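PDB 6DGM: phosphoglycerol transferase GacH from Streptococcus pyogenes MGAS5005, which probably transfers glycerol phosphate onto the rhamnose polysaccharide of the streptococcal cell wall through a manganese-binding extracellular domain of the alkaline phosphatase clan. Local coordinates for residues D38-Y43 / Q199-I204; P262-F267 / I295-T300; Y9-I14 / K369-K374; S99-N104 / N360-V365. All coordinates share one frame; numbering follows the deposited sequence.

Contact 1 (D38-Y43 / Q199-I204); sequences DQTVIY and QFFSVI
Phe200 carries its CG opposite the backbone N (chi1 177°), whereas Tyr43 turns CG away from its carbonyl carbon (chi1 -82°); the two torsions bring the rings together on one face of the sheet. The result is a T-shaped pair: the edge of Phe200 points at the face of Tyr43, with CE1 of Phe200 over the centre of the tyrosine ring, centroids 5.1 Å apart and planes at 72°. Val41 lies on the same face, its CG1 3.9 Å from Phe200 CD1. On the other face Ile42 and Phe201 run side by side, CG1 of Ile42 lying 3.8 Å from CD1 of Phe201, and Ile42 CG2 more loosely meets Val203 CG2. Between these two layers strands 40-46 and 200-204 pair in parallel. Val41 N gives to Gln199 O, Val41 O takes Phe201 N at 2.9 Å, Tyr43 N gives to Phe201 O at 2.8 Å, and Tyr43 O takes Val203 N. At the start of the pairing a side chain joins in: Thr40 OG1 accepts Gln199 N at 2.9 Å in a nearly straight bond. Gln199 OE1 accepts from Asn194 N, Tyr43 OH bonds to Thr315, and helix 182-192 covers Ile42 and Val203. These buried N-H and C=O groups are thus satisfied from strand to strand, leaving apolar side chains to pack both faces where strand 40-46 leads toward the manganese ligand Glu47.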
loop_
_atom_site.group_PDB
_atom_site.type_symbol
_atom_site.label_atom_id
_atom_site.label_comp_id
_atom_site.label_asym_id
_atom_site.label_seq_id
_atom_site.Cartn_x
_atom_site.Cartn_y
_atom_site.Cartn_z
ATOM N N ASP A 38 1.113 -4.722 19.263
ATOM C CA ASP A 38 0.309 -3.896 20.156
ATOM C C ASP A 38 -0.498 -2.840 19.408
ATOM O O ASP A 38 -1.270 -2.111 20.029
ATOM C CB ASP A 38 1.191 -3.180 21.185
ATOM C CG ASP A 38 1.839 -4.119 22.169
ATOM O OD1 ASP A 38 1.300 -5.219 22.425
ATOM O OD2 ASP A 38 2.886 -3.728 22.712
ATOM N N GLN A 39 -0.318 -2.728 18.101
ATOM C CA GLN A 39 -0.998 -1.743 17.285
ATOM C C GLN A 39 -2.014 -2.462 16.405
ATOM O O GLN A 39 -1.710 -3.507 15.815
ATOM C CB GLN A 39 -0.033 -1.046 16.306
ATOM C CG GLN A 39 1.417 -1.000 16.708
ATOM C CD GLN A 39 1.706 0.092 17.702
ATOM O OE1 GLN A 39 1.107 1.167 17.654
ATOM N NE2 GLN A 39 2.634 -0.175 18.615
ATOM N N THR A 40 -3.196 -1.880 16.268
ATOM C CA THR A 40 -4.099 -2.255 15.186
ATOM C C THR A 40 -3.720 -1.448 13.954
ATOM O O THR A 40 -3.471 -0.244 14.036
ATOM C CB THR A 40 -5.548 -2.028 15.596
ATOM O OG1 THR A 40 -5.934 -3.110 16.462
ATOM C CG2 THR A 40 -6.496 -1.948 14.396
ATOM N N VAL A 41 -3.610 -2.130 12.831
ATOM C CA VAL A 41 -3.048 -1.565 11.614
ATOM C C VAL A 41 -4.039 -1.779 10.482
ATOM O O VAL A 41 -4.577 -2.885 10.322
ATOM C CB VAL A 41 -1.681 -2.196 11.285
ATOM C CG1 VAL A 41 -1.258 -1.788 9.907
ATOM C CG2 VAL A 41 -0.646 -1.767 12.349
ATOM N N ILE A 42 -4.292 -0.715 9.724
ATOM C CA ILE A 42 -5.212 -0.723 8.591
ATOM C C ILE A 42 -4.431 -0.310 7.350
ATOM O O ILE A 42 -3.914 0.810 7.293
ATOM C CB ILE A 42 -6.389 0.235 8.818
ATOM C CG1 ILE A 42 -7.193 -0.170 10.060
ATOM C CG2 ILE A 42 -7.277 0.254 7.576
ATOM C CD1 ILE A 42 -8.078 0.946 10.613
ATOM N N TYR A 43 -4.326 -1.205 6.375
ATOM C CA TYR A 43 -3.758 -0.874 5.072
ATOM C C TYR A 43 -4.929 -0.534 4.166
ATOM O O TYR A 43 -5.782 -1.386 3.913
ATOM C CB TYR A 43 -2.944 -2.029 4.488
ATOM C CG TYR A 43 -1.522 -2.152 4.991
ATOM C CD1 TYR A 43 -1.113 -1.534 6.164
ATOM C CD2 TYR A 43 -0.590 -2.909 4.297
ATOM C CE1 TYR A 43 0.192 -1.663 6.624
ATOM C CE2 TYR A 43 0.711 -3.040 4.745
ATOM C CZ TYR A 43 1.099 -2.422 5.900
ATOM O OH TYR A 43 2.404 -2.544 6.346
ATOM N N GLN A 199 -5.686 -5.875 15.638
ATOM C CA GLN A 199 -6.215 -6.343 14.373
ATOM C C GLN A 199 -5.404 -5.798 13.205
ATOM O O GLN A 199 -4.817 -4.715 13.273
ATOM C CB GLN A 199 -7.679 -5.906 14.211
ATOM C CG GLN A 199 -8.605 -6.468 15.269
ATOM C CD GLN A 199 -9.945 -5.760 15.250
ATOM O OE1 GLN A 199 -10.019 -4.560 15.512
ATOM N NE2 GLN A 199 -10.994 -6.486 14.906
ATOM N N PHE A 200 -5.379 -6.574 12.126
ATOM C CA PHE A 200 -4.805 -6.133 10.860
ATOM C C PHE A 200 -5.891 -6.162 9.800
ATOM O O PHE A 200 -6.502 -7.211 9.548
ATOM C CB PHE A 200 -3.624 -6.994 10.410
ATOM C CG PHE A 200 -3.099 -6.569 9.069
ATOM C CD1 PHE A 200 -2.290 -5.454 8.974
ATOM C CD2 PHE A 200 -3.476 -7.225 7.917
ATOM C CE1 PHE A 200 -1.834 -5.022 7.756
ATOM C CE2 PHE A 200 -3.030 -6.784 6.687
ATOM C CZ PHE A 200 -2.204 -5.682 6.620
ATOM N N PHE A 201 -6.121 -5.015 9.171
ATOM C CA PHE A 201 -7.091 -4.884 8.096
ATOM C C PHE A 201 -6.361 -4.623 6.792
ATOM O O PHE A 201 -5.491 -3.754 6.733
ATOM C CB PHE A 201 -7.995 -3.672 8.338
ATOM C CG PHE A 201 -8.995 -3.839 9.460
ATOM C CD1 PHE A 201 -8.621 -3.648 10.784
ATOM C CD2 PHE A 201 -10.313 -4.131 9.178
ATOM C CE1 PHE A 201 -9.551 -3.774 11.806
ATOM C CE2 PHE A 201 -11.245 -4.243 10.177
ATOM C CZ PHE A 201 -10.864 -4.066 11.509
ATOM N N SER A 202 -6.736 -5.359 5.747
ATOM C CA SER A 202 -6.297 -5.070 4.387
ATOM C C SER A 202 -7.527 -4.682 3.590
ATOM O O SER A 202 -8.390 -5.525 3.330
ATOM C CB SER A 202 -5.619 -6.270 3.738
ATOM O OG SER A 202 -5.178 -5.909 2.421
ATOM N N VAL A 203 -7.605 -3.419 3.197
ATOM C CA VAL A 203 -8.806 -2.854 2.593
ATOM C C VAL A 203 -8.477 -2.370 1.191
ATOM O O VAL A 203 -7.447 -1.721 0.970
ATOM C CB VAL A 203 -9.332 -1.697 3.458
ATOM C CG1 VAL A 203 -10.591 -1.120 2.865
ATOM C CG2 VAL A 203 -9.588 -2.161 4.895
ATOM N N ILE A 204 -9.368 -2.671 0.248
ATOM C CA ILE A 204 -9.233 -2.242 -1.136
ATOM C C ILE A 204 -10.558 -1.606 -1.549
ATOM O O ILE A 204 -11.569 -2.307 -1.693
ATOM C CB ILE A 204 -8.895 -3.414 -2.063
ATOM C CG1 ILE A 204 -7.634 -4.167 -1.614
ATOM C CG2 ILE A 204 -8.693 -2.927 -3.502
ATOM C CD1 ILE A 204 -7.939 -5.381 -0.725
HETATM O O HOH W 1 -8.485 -3.156 17.325
#

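Contact 2 (P262-F267 / I295-T300); sequences PITVVF and IWSNGT
Thr264 and Ser297 face each other as a non-hydrogen-bonded antiparallel pair, and their hydroxyls meet directly: Thr264 OG1 and Ser297 OG are hydrogen-bonded at 2.7 Å, with either able to donate. Next to them Val265 and Trp296 form the hydrogen-bonded pair. Val265 N gives to Trp296 O at 2.7 Å in an almost linear bond, and Val265 O takes Trp296 N at 2.9 Å. Facing away from this pairing, Ile295 O bonds to Thr75 OG1 and Ser297 N to Asn301 OD1. Where strand 290-297 ends, Asn298 keeps the pairing going. Its N donates to Ile263 O at 2.9 Å, while its OD1 accepts Ile263 N at 3.0 Å, the donor standing above the carbonyl plane instead of on a lone pair. A chi1 of 69° sets CG between the backbone N and the carbonyl carbon and folds the amide back over Ile263. ND2 of that amide is satisfied by Lys261 O and Leu256 O. Apolar contact is lighter: Thr264 CG2 lies 3.8 Å from Ile295 CG2. The side-chain amide thus stands in for a strand acceptor and ties the end of strand 290-297 to Lys261, just before strand 263-269, and to the end of helix 229-257.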
loop_
_atom_site.group_PDB
_atom_site.type_symbol
_atom_site.label_atom_id
_atom_site.label_comp_id
_atom_site.label_asym_id
_atom_site.label_seq_id
_atom_site.Cartn_x
_atom_site.Cartn_y
_atom_site.Cartn_z
ATOM N N PRO A 262 -4.394 1.804 20.190
ATOM C CA PRO A 262 -3.489 2.399 19.193
ATOM C C PRO A 262 -3.798 1.841 17.809
ATOM O O PRO A 262 -3.782 0.621 17.601
ATOM C CB PRO A 262 -2.084 2.010 19.675
ATOM C CG PRO A 262 -2.268 1.081 20.814
ATOM C CD PRO A 262 -3.675 1.108 21.270
ATOM N N ILE A 263 -4.092 2.734 16.861
ATOM C CA ILE A 263 -4.480 2.367 15.502
ATOM C C ILE A 263 -3.637 3.185 14.537
ATOM O O ILE A 263 -3.537 4.406 14.684
ATOM C CB ILE A 263 -5.982 2.643 15.263
ATOM C CG1 ILE A 263 -6.848 1.742 16.154
ATOM C CG2 ILE A 263 -6.332 2.441 13.805
ATOM C CD1 ILE A 263 -8.326 2.121 16.186
ATOM N N THR A 264 -3.048 2.526 13.535
ATOM C CA THR A 264 -2.308 3.233 12.488
ATOM C C THR A 264 -2.868 2.836 11.131
ATOM O O THR A 264 -3.151 1.662 10.893
ATOM C CB THR A 264 -0.798 2.969 12.578
ATOM O OG1 THR A 264 -0.300 3.475 13.824
ATOM C CG2 THR A 264 -0.041 3.678 11.463
ATOM N N VAL A 265 -3.065 3.834 10.277
ATOM C CA VAL A 265 -3.586 3.664 8.925
ATOM C C VAL A 265 -2.466 3.980 7.940
ATOM O O VAL A 265 -1.837 5.044 8.020
ATOM C CB VAL A 265 -4.775 4.602 8.663
ATOM C CG1 VAL A 265 -5.274 4.447 7.236
ATOM C CG2 VAL A 265 -5.916 4.367 9.668
ATOM N N VAL A 266 -2.229 3.060 7.009
ATOM C CA VAL A 266 -1.392 3.298 5.840
ATOM C C VAL A 266 -2.357 3.502 4.676
ATOM O O VAL A 266 -3.031 2.563 4.257
ATOM C CB VAL A 266 -0.446 2.124 5.568
ATOM C CG1 VAL A 266 0.403 2.408 4.339
ATOM C CG2 VAL A 266 0.439 1.832 6.785
ATOM N N PHE A 267 -2.456 4.733 4.186
ATOM C CA PHE A 267 -3.442 5.135 3.191
ATOM C C PHE A 267 -2.695 5.522 1.928
ATOM O O PHE A 267 -1.759 6.317 1.986
ATOM C CB PHE A 267 -4.193 6.360 3.729
ATOM C CG PHE A 267 -5.277 6.864 2.830
ATOM C CD1 PHE A 267 -4.974 7.728 1.790
ATOM C CD2 PHE A 267 -6.598 6.497 3.038
ATOM C CE1 PHE A 267 -5.964 8.207 0.955
ATOM C CE2 PHE A 267 -7.605 6.985 2.196
ATOM C CZ PHE A 267 -7.273 7.840 1.156
ATOM N N ILE A 295 0.779 7.874 6.479
ATOM C CA ILE A 295 0.825 6.888 7.547
ATOM C C ILE A 295 0.435 7.661 8.801
ATOM O O ILE A 295 1.182 8.538 9.242
ATOM C CB ILE A 295 2.209 6.242 7.685
ATOM C CG1 ILE A 295 2.596 5.534 6.375
ATOM C CG2 ILE A 295 2.190 5.249 8.832
ATOM C CD1 ILE A 295 3.977 4.863 6.381
ATOM N N TRP A 296 -0.769 7.392 9.322
ATOM C CA TRP A 296 -1.388 8.207 10.364
ATOM C C TRP A 296 -1.826 7.307 11.509
ATOM O O TRP A 296 -2.515 6.309 11.277
ATOM C CB TRP A 296 -2.622 8.914 9.789
ATOM C CG TRP A 296 -3.437 9.734 10.764
ATOM C CD1 TRP A 296 -3.320 11.066 10.997
ATOM C CD2 TRP A 296 -4.500 9.272 11.608
ATOM N NE1 TRP A 296 -4.235 11.469 11.931
ATOM C CE2 TRP A 296 -4.973 10.385 12.327
ATOM C CE3 TRP A 296 -5.085 8.025 11.835
ATOM C CZ2 TRP A 296 -6.020 10.295 13.254
ATOM C CZ3 TRP A 296 -6.124 7.933 12.743
ATOM C CH2 TRP A 296 -6.588 9.063 13.439
ATOM N N SER A 297 -1.441 7.677 12.736
ATOM C CA SER A 297 -1.881 7.020 13.963
ATOM C C SER A 297 -2.913 7.884 14.680
ATOM O O SER A 297 -2.957 9.108 14.521
ATOM C CB SER A 297 -0.701 6.770 14.912
ATOM O OG SER A 297 0.352 6.070 14.284
ATOM N N ASN A 298 -3.734 7.233 15.496
ATOM C CA ASN A 298 -4.833 7.917 16.169
ATOM C C ASN A 298 -4.425 8.595 17.464
ATOM O O ASN A 298 -5.293 9.130 18.160
ATOM C CB ASN A 298 -6.009 6.964 16.391
ATOM C CG ASN A 298 -5.720 5.897 17.412
ATOM O OD1 ASN A 298 -4.558 5.614 17.748
ATOM N ND2 ASN A 298 -6.781 5.286 17.914
ATOM N N GLY A 299 -3.137 8.604 17.789
ATOM C CA GLY A 299 -2.642 9.379 18.912
ATOM C C GLY A 299 -1.732 10.482 18.413
ATOM O O GLY A 299 -2.111 11.236 17.512
ATOM N N THR A 300 -0.528 10.566 18.958
ATOM C CA THR A 300 0.452 11.548 18.522
ATOM C C THR A 300 1.220 10.999 17.331
ATOM O O THR A 300 1.562 9.814 17.292
ATOM C CB THR A 300 1.413 11.865 19.670
ATOM O OG1 THR A 300 0.664 12.339 20.802
ATOM C CG2 THR A 300 2.413 12.930 19.250
#

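Contact 3 (Y9-I14 / K369-K374); sequences YSQETI and KGYLLK
Polar contact centres on Tyr9 OH, which accepts Lys369 N at 2.8 Å along a nearly straight N-H line and is also bonded to Asp364 OD1. The same aspartate takes Tyr371 N and Leu372 N, so one carboxylate fixes both the hydroxyl and the start of the 3-10 turn 371-374. Next to Tyr9, Ser10 is the N-cap of helix 11-29, its OG accepting Thr13 N at 3.0 Å. Gln11 N, at the exposed first turn, gives to a water that has a weak bond to Tyr371 OH. Aromatic contact is built round the Tyr371 ring. Gln11 lies over one face: its N is 3.4 Å above the plane toward the rim, and CB makes a CH-pi contact 4.0 Å from the ring centroid. Lys369 CB lies over the opposite face, so the ring is sandwiched. The Tyr9 ring meets it obliquely, with planes at 34° and Tyr9 CZ 3.6 Å from Tyr371 CD2; CG opposite the backbone N (chi1 -179°) extends Tyr9 toward it. Apolar contact comes from Ile14 CG2, which meets Leu372 CD2 at 3.7 Å and Tyr371 CB at 3.9 Å, the side chains crossing at about a right angle. The contact fastens the N-terminal turn of helix 11-29 to the segment following helix 349-365; in that helix Asn360 packs against Tyr9 and Thr13, and Ile361 and Val365 against Leu372.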
loop_
_atom_site.group_PDB
_atom_site.type_symbol
_atom_site.label_atom_id
_atom_site.label_comp_id
_atom_site.label_asym_id
_atom_site.label_seq_id
_atom_site.Cartn_x
_atom_site.Cartn_y
_atom_site.Cartn_z
ATOM N N TYR A 9 23.825 -15.771 -5.567
ATOM C CA TYR A 9 22.906 -16.565 -4.764
ATOM C C TYR A 9 23.517 -17.913 -4.412
ATOM O O TYR A 9 24.025 -18.635 -5.274
ATOM C CB TYR A 9 21.598 -16.769 -5.525
ATOM C CG TYR A 9 20.563 -17.568 -4.753
ATOM C CD1 TYR A 9 19.867 -16.997 -3.697
ATOM C CD2 TYR A 9 20.283 -18.880 -5.095
ATOM C CE1 TYR A 9 18.923 -17.724 -2.998
ATOM C CE2 TYR A 9 19.341 -19.612 -4.417
ATOM C CZ TYR A 9 18.658 -19.034 -3.364
ATOM O OH TYR A 9 17.702 -19.778 -2.709
ATOM N N SER A 10 23.430 -18.259 -3.128
ATOM C CA SER A 10 24.025 -19.465 -2.586
ATOM C C SER A 10 23.645 -19.528 -1.119
ATOM O O SER A 10 23.216 -18.528 -0.524
ATOM C CB SER A 10 25.550 -19.459 -2.708
ATOM O OG SER A 10 26.113 -18.541 -1.792
ATOM N N GLN A 11 23.816 -20.720 -0.541
ATOM C CA GLN A 11 23.596 -20.895 0.891
ATOM C C GLN A 11 24.484 -19.955 1.700
ATOM O O GLN A 11 24.030 -19.355 2.682
ATOM C CB GLN A 11 23.857 -22.363 1.257
ATOM C CG GLN A 11 23.259 -22.800 2.581
ATOM C CD GLN A 11 23.423 -24.292 2.850
ATOM O OE1 GLN A 11 23.606 -25.089 1.933
ATOM N NE2 GLN A 11 23.359 -24.672 4.119
ATOM N N GLU A 12 25.754 -19.803 1.295
ATOM C CA GLU A 12 26.676 -18.956 2.047
ATOM C C GLU A 12 26.278 -17.488 1.959
ATOM O O GLU A 12 26.361 -16.751 2.951
ATOM C CB GLU A 12 28.112 -19.179 1.555
ATOM C CG GLU A 12 28.701 -20.517 1.974
ATOM C CD GLU A 12 30.157 -20.688 1.547
ATOM O OE1 GLU A 12 30.656 -19.839 0.774
ATOM O OE2 GLU A 12 30.805 -21.672 1.987
ATOM N N THR A 13 25.837 -17.036 0.789
ATOM C CA THR A 13 25.386 -15.653 0.681
ATOM C C THR A 13 24.165 -15.391 1.556
ATOM O O THR A 13 24.087 -14.358 2.229
ATOM C CB THR A 13 25.100 -15.319 -0.786
ATOM O OG1 THR A 13 26.336 -15.280 -1.502
ATOM C CG2 THR A 13 24.376 -13.979 -0.917
ATOM N N ILE A 14 23.195 -16.301 1.547
ATOM C CA ILE A 14 22.017 -16.130 2.399
ATOM C C ILE A 14 22.427 -16.112 3.870
ATOM O O ILE A 14 21.915 -15.311 4.658
ATOM C CB ILE A 14 20.967 -17.218 2.097
ATOM C CG1 ILE A 14 20.313 -17.006 0.728
ATOM C CG2 ILE A 14 19.926 -17.278 3.203
ATOM C CD1 ILE A 14 19.495 -15.754 0.604
ATOM N N LYS A 369 15.661 -21.647 -3.353
ATOM C CA LYS A 369 15.890 -22.897 -2.642
ATOM C C LYS A 369 15.374 -22.907 -1.208
ATOM O O LYS A 369 15.407 -23.964 -0.560
ATOM C CB LYS A 369 17.401 -23.168 -2.599
ATOM C CG LYS A 369 18.069 -23.291 -3.957
ATOM C CD LYS A 369 17.704 -24.594 -4.627
ATOM C CE LYS A 369 18.575 -24.837 -5.845
ATOM N NZ LYS A 369 18.284 -26.169 -6.429
ATOM N N GLY A 370 14.921 -21.775 -0.683
ATOM C CA GLY A 370 14.474 -21.745 0.701
ATOM C C GLY A 370 15.604 -21.929 1.688
ATOM O O GLY A 370 15.422 -22.589 2.721
ATOM N N TYR A 371 16.779 -21.370 1.389
ATOM C CA TYR A 371 17.893 -21.430 2.320
ATOM C C TYR A 371 17.564 -20.746 3.639
ATOM O O TYR A 371 18.147 -21.086 4.674
ATOM C CB TYR A 371 19.129 -20.777 1.696
ATOM C CG TYR A 371 19.724 -21.538 0.542
ATOM C CD1 TYR A 371 19.937 -22.909 0.624
ATOM C CD2 TYR A 371 20.099 -20.885 -0.629
ATOM C CE1 TYR A 371 20.497 -23.615 -0.431
ATOM C CE2 TYR A 371 20.663 -21.585 -1.688
ATOM C CZ TYR A 371 20.856 -22.953 -1.581
ATOM O OH TYR A 371 21.410 -23.677 -2.615
ATOM N N LEU A 372 16.648 -19.771 3.623
ATOM C CA LEU A 372 16.325 -19.062 4.849
ATOM C C LEU A 372 15.643 -19.949 5.884
ATOM O O LEU A 372 15.540 -19.537 7.044
ATOM C CB LEU A 372 15.437 -17.865 4.544
ATOM C CG LEU A 372 16.188 -16.663 3.995
ATOM C CD1 LEU A 372 15.213 -15.646 3.431
ATOM C CD2 LEU A 372 17.028 -16.013 5.061
ATOM N N LEU A 373 15.187 -21.147 5.501
ATOM C CA LEU A 373 14.559 -22.041 6.473
ATOM C C LEU A 373 15.529 -22.455 7.568
ATOM O O LEU A 373 15.099 -22.873 8.649
ATOM C CB LEU A 373 13.988 -23.273 5.769
ATOM C CG LEU A 373 12.863 -22.987 4.767
ATOM C CD1 LEU A 373 12.519 -24.251 3.997
ATOM C CD2 LEU A 373 11.621 -22.431 5.450
ATOM N N LYS A 374 16.826 -22.352 7.316
ATOM C CA LYS A 374 17.834 -22.667 8.310
ATOM C C LYS A 374 18.161 -21.479 9.203
ATOM O O LYS A 374 18.878 -21.644 10.191
ATOM C CB LYS A 374 19.091 -23.177 7.604
ATOM C CG LYS A 374 20.107 -23.790 8.540
ATOM C CD LYS A 374 21.141 -24.601 7.778
ATOM C CE LYS A 374 22.208 -25.150 8.724
ATOM N NZ LYS A 374 23.215 -25.971 7.999
HETATM O O HOH W 2 24.668 -22.932 -2.188
#

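Contact 4 (S99-N104 / N360-V365); sequences SLPFYN and NIQYDV
Gln362 reaches from its helix into the turn of segment 99-104 and uses both ends of its amide there. NE2 donates to Pro101 O at 2.9 Å, lying tilted from the carbonyl plane, while OE1 accepts Asn104 ND2 at 3.1 Å with the two amide planes 52° apart. The side chain runs out extended, with CG opposite the backbone N (chi1 -177°), alongside Leu100 in the reverse direction, and Leu100 CD2 touches Gln362 CG at 3.9 Å. Further along the helix, Val365 CG2 meets Leu100 CD1 at 4.0 Å. Asn104 CB also packs on the glutamine amide, 3.3 Å from OE1. Pro101 O has a second donor, Asn104 N, which arrives from the opposite face of its plane and closes the 3-10 turn 102-104. This buried contact joins the connection that follows helix 89-98 to helix 349-365, a C-terminal helix packed beside the sulfatase-like alpha/beta core and away from its metal sites. In the next shell, Gln355, earlier in the same helix, accepts a further bond from Asn104 ND2 through OE1, and Gln95 OE1 accepts Phe102 N. Leu358 lies against both Pro101 and Asn104, and Tyr329 of helix 328-339 packs on Leu100.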
loop_
_atom_site.group_PDB
_atom_site.type_symbol
_atom_site.label_atom_id
_atom_site.label_comp_id
_atom_site.label_asym_id
_atom_site.label_seq_id
_atom_site.Cartn_x
_atom_site.Cartn_y
_atom_site.Cartn_z
ATOM N N SER A 99 6.235 -6.675 1.110
ATOM C CA SER A 99 7.374 -5.770 0.989
ATOM C C SER A 99 8.384 -6.212 -0.064
ATOM O O SER A 99 9.511 -5.726 -0.081
ATOM C CB SER A 99 8.079 -5.530 2.331
ATOM O OG SER A 99 7.182 -5.011 3.305
ATOM N N LEU A 100 8.022 -7.139 -0.938
ATOM C CA LEU A 100 8.911 -7.539 -2.023
ATOM C C LEU A 100 8.608 -6.689 -3.259
ATOM O O LEU A 100 7.469 -6.726 -3.753
ATOM C CB LEU A 100 8.701 -9.011 -2.343
ATOM C CG LEU A 100 9.022 -9.982 -1.193
ATOM C CD1 LEU A 100 8.649 -11.404 -1.553
ATOM C CD2 LEU A 100 10.503 -9.895 -0.789
ATOM N N PRO A 101 9.558 -5.907 -3.767
ATOM C CA PRO A 101 9.219 -4.989 -4.867
ATOM C C PRO A 101 9.010 -5.683 -6.202
ATOM O O PRO A 101 9.783 -6.549 -6.631
ATOM C CB PRO A 101 10.407 -4.022 -4.929
ATOM C CG PRO A 101 11.537 -4.775 -4.286
ATOM C CD PRO A 101 10.930 -5.685 -3.266
ATOM N N PHE A 102 7.968 -5.229 -6.896
ATOM C CA PHE A 102 7.688 -5.688 -8.254
ATOM C C PHE A 102 8.867 -5.432 -9.174
ATOM O O PHE A 102 9.139 -6.231 -10.075
ATOM C CB PHE A 102 6.447 -4.934 -8.746
ATOM C CG PHE A 102 5.740 -5.557 -9.920
ATOM C CD1 PHE A 102 6.133 -6.762 -10.471
ATOM C CD2 PHE A 102 4.630 -4.924 -10.446
ATOM C CE1 PHE A 102 5.438 -7.316 -11.536
ATOM C CE2 PHE A 102 3.936 -5.472 -11.509
ATOM C CZ PHE A 102 4.338 -6.663 -12.051
ATOM N N TYR A 103 9.592 -4.334 -8.960
ATOM C CA TYR A 103 10.675 -3.978 -9.861
ATOM C C TYR A 103 11.826 -4.977 -9.839
ATOM O O TYR A 103 12.672 -4.913 -10.739
ATOM C CB TYR A 103 11.180 -2.551 -9.600
ATOM C CG TYR A 103 11.731 -2.247 -8.238
ATOM C CD1 TYR A 103 12.923 -2.826 -7.796
ATOM C CD2 TYR A 103 11.103 -1.331 -7.398
ATOM C CE1 TYR A 103 13.432 -2.548 -6.555
ATOM C CE2 TYR A 103 11.612 -1.038 -6.163
ATOM C CZ TYR A 103 12.788 -1.650 -5.737
ATOM O OH TYR A 103 13.312 -1.377 -4.492
ATOM N N ASN A 104 11.870 -5.884 -8.862
ATOM C CA ASN A 104 12.891 -6.924 -8.828
ATOM C C ASN A 104 12.439 -8.231 -9.459
ATOM O O ASN A 104 13.271 -9.121 -9.664
ATOM C CB ASN A 104 13.367 -7.188 -7.404
ATOM C CG ASN A 104 14.330 -6.135 -6.921
ATOM O OD1 ASN A 104 14.940 -5.416 -7.728
ATOM N ND2 ASN A 104 14.507 -6.057 -5.596
ATOM N N ASN A 360 18.581 -11.377 -3.181
ATOM C CA ASN A 360 18.862 -12.737 -2.732
ATOM C C ASN A 360 17.758 -13.257 -1.819
ATOM O O ASN A 360 17.328 -14.413 -1.951
ATOM C CB ASN A 360 20.236 -12.815 -2.073
ATOM C CG ASN A 360 21.345 -13.034 -3.082
ATOM O OD1 ASN A 360 21.434 -14.099 -3.691
ATOM N ND2 ASN A 360 22.178 -12.020 -3.295
ATOM N N ILE A 361 17.268 -12.418 -0.899
ATOM C CA ILE A 361 16.159 -12.815 -0.029
ATOM C C ILE A 361 14.900 -13.057 -0.852
ATOM O O ILE A 361 14.181 -14.051 -0.670
ATOM C CB ILE A 361 15.924 -11.737 1.046
ATOM C CG1 ILE A 361 17.145 -11.613 1.968
ATOM C CG2 ILE A 361 14.626 -12.024 1.834
ATOM C CD1 ILE A 361 17.506 -12.885 2.738
ATOM N N GLN A 362 14.607 -12.124 -1.755
ATOM C CA GLN A 362 13.400 -12.177 -2.573
ATOM C C GLN A 362 13.398 -13.401 -3.468
ATOM O O GLN A 362 12.360 -14.063 -3.631
ATOM C CB GLN A 362 13.371 -10.892 -3.400
ATOM C CG GLN A 362 12.150 -10.685 -4.283
ATOM C CD GLN A 362 12.024 -9.244 -4.745
ATOM O OE1 GLN A 362 12.835 -8.384 -4.384
ATOM N NE2 GLN A 362 11.017 -8.976 -5.572
ATOM N N TYR A 363 14.546 -13.725 -4.057
ATOM C CA TYR A 363 14.647 -14.949 -4.837
ATOM C C TYR A 363 14.478 -16.165 -3.939
ATOM O O TYR A 363 13.714 -17.087 -4.263
ATOM C CB TYR A 363 15.993 -14.974 -5.567
ATOM C CG TYR A 363 16.155 -16.138 -6.502
ATOM C CD1 TYR A 363 15.636 -16.102 -7.784
ATOM C CD2 TYR A 363 16.823 -17.289 -6.099
ATOM C CE1 TYR A 363 15.780 -17.164 -8.638
ATOM C CE2 TYR A 363 16.964 -18.355 -6.944
ATOM C CZ TYR A 363 16.448 -18.295 -8.203
ATOM O OH TYR A 363 16.600 -19.376 -9.034
ATOM N N ASP A 364 15.134 -16.158 -2.776
ATOM C CA ASP A 364 15.119 -17.337 -1.925
ATOM C C ASP A 364 13.701 -17.737 -1.545
ATOM O O ASP A 364 13.383 -18.933 -1.482
ATOM C CB ASP A 364 15.929 -17.096 -0.657
ATOM C CG ASP A 364 16.124 -18.361 0.136
ATOM O OD1 ASP A 364 16.860 -19.231 -0.385
ATOM O OD2 ASP A 364 15.536 -18.498 1.243
ATOM N N VAL A 365 12.842 -16.751 -1.257
ATOM C CA VAL A 365 11.502 -17.030 -0.764
ATOM C C VAL A 365 10.466 -17.190 -1.874
ATOM O O VAL A 365 9.314 -17.538 -1.574
ATOM C CB VAL A 365 11.023 -15.930 0.211
ATOM C CG1 VAL A 365 12.026 -15.722 1.345
ATOM C CG2 VAL A 365 10.751 -14.613 -0.511
#

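Contacts 1 and 2 belong to the same mixed eight-stranded sheet: strands 40-46 and 263-269 are neighbours, and bonds such as Ile42 O to Val266 N join the two contacts, whose centres are 10 Å apart. They follow in series along the chain. Contacts 3 and 4, with centres 14 Å apart, share helix 349-365, and Asp364 in segment 360-365 links them by binding Tyr9 and Tyr371. Contact 3 spans nearly the whole chain and encloses the other three; contacts 1 and 4 alternate in sequence. Contact 3 joins the two end regions of this domain, about 31 Å, centre to centre, from contact 1 in the central sheet.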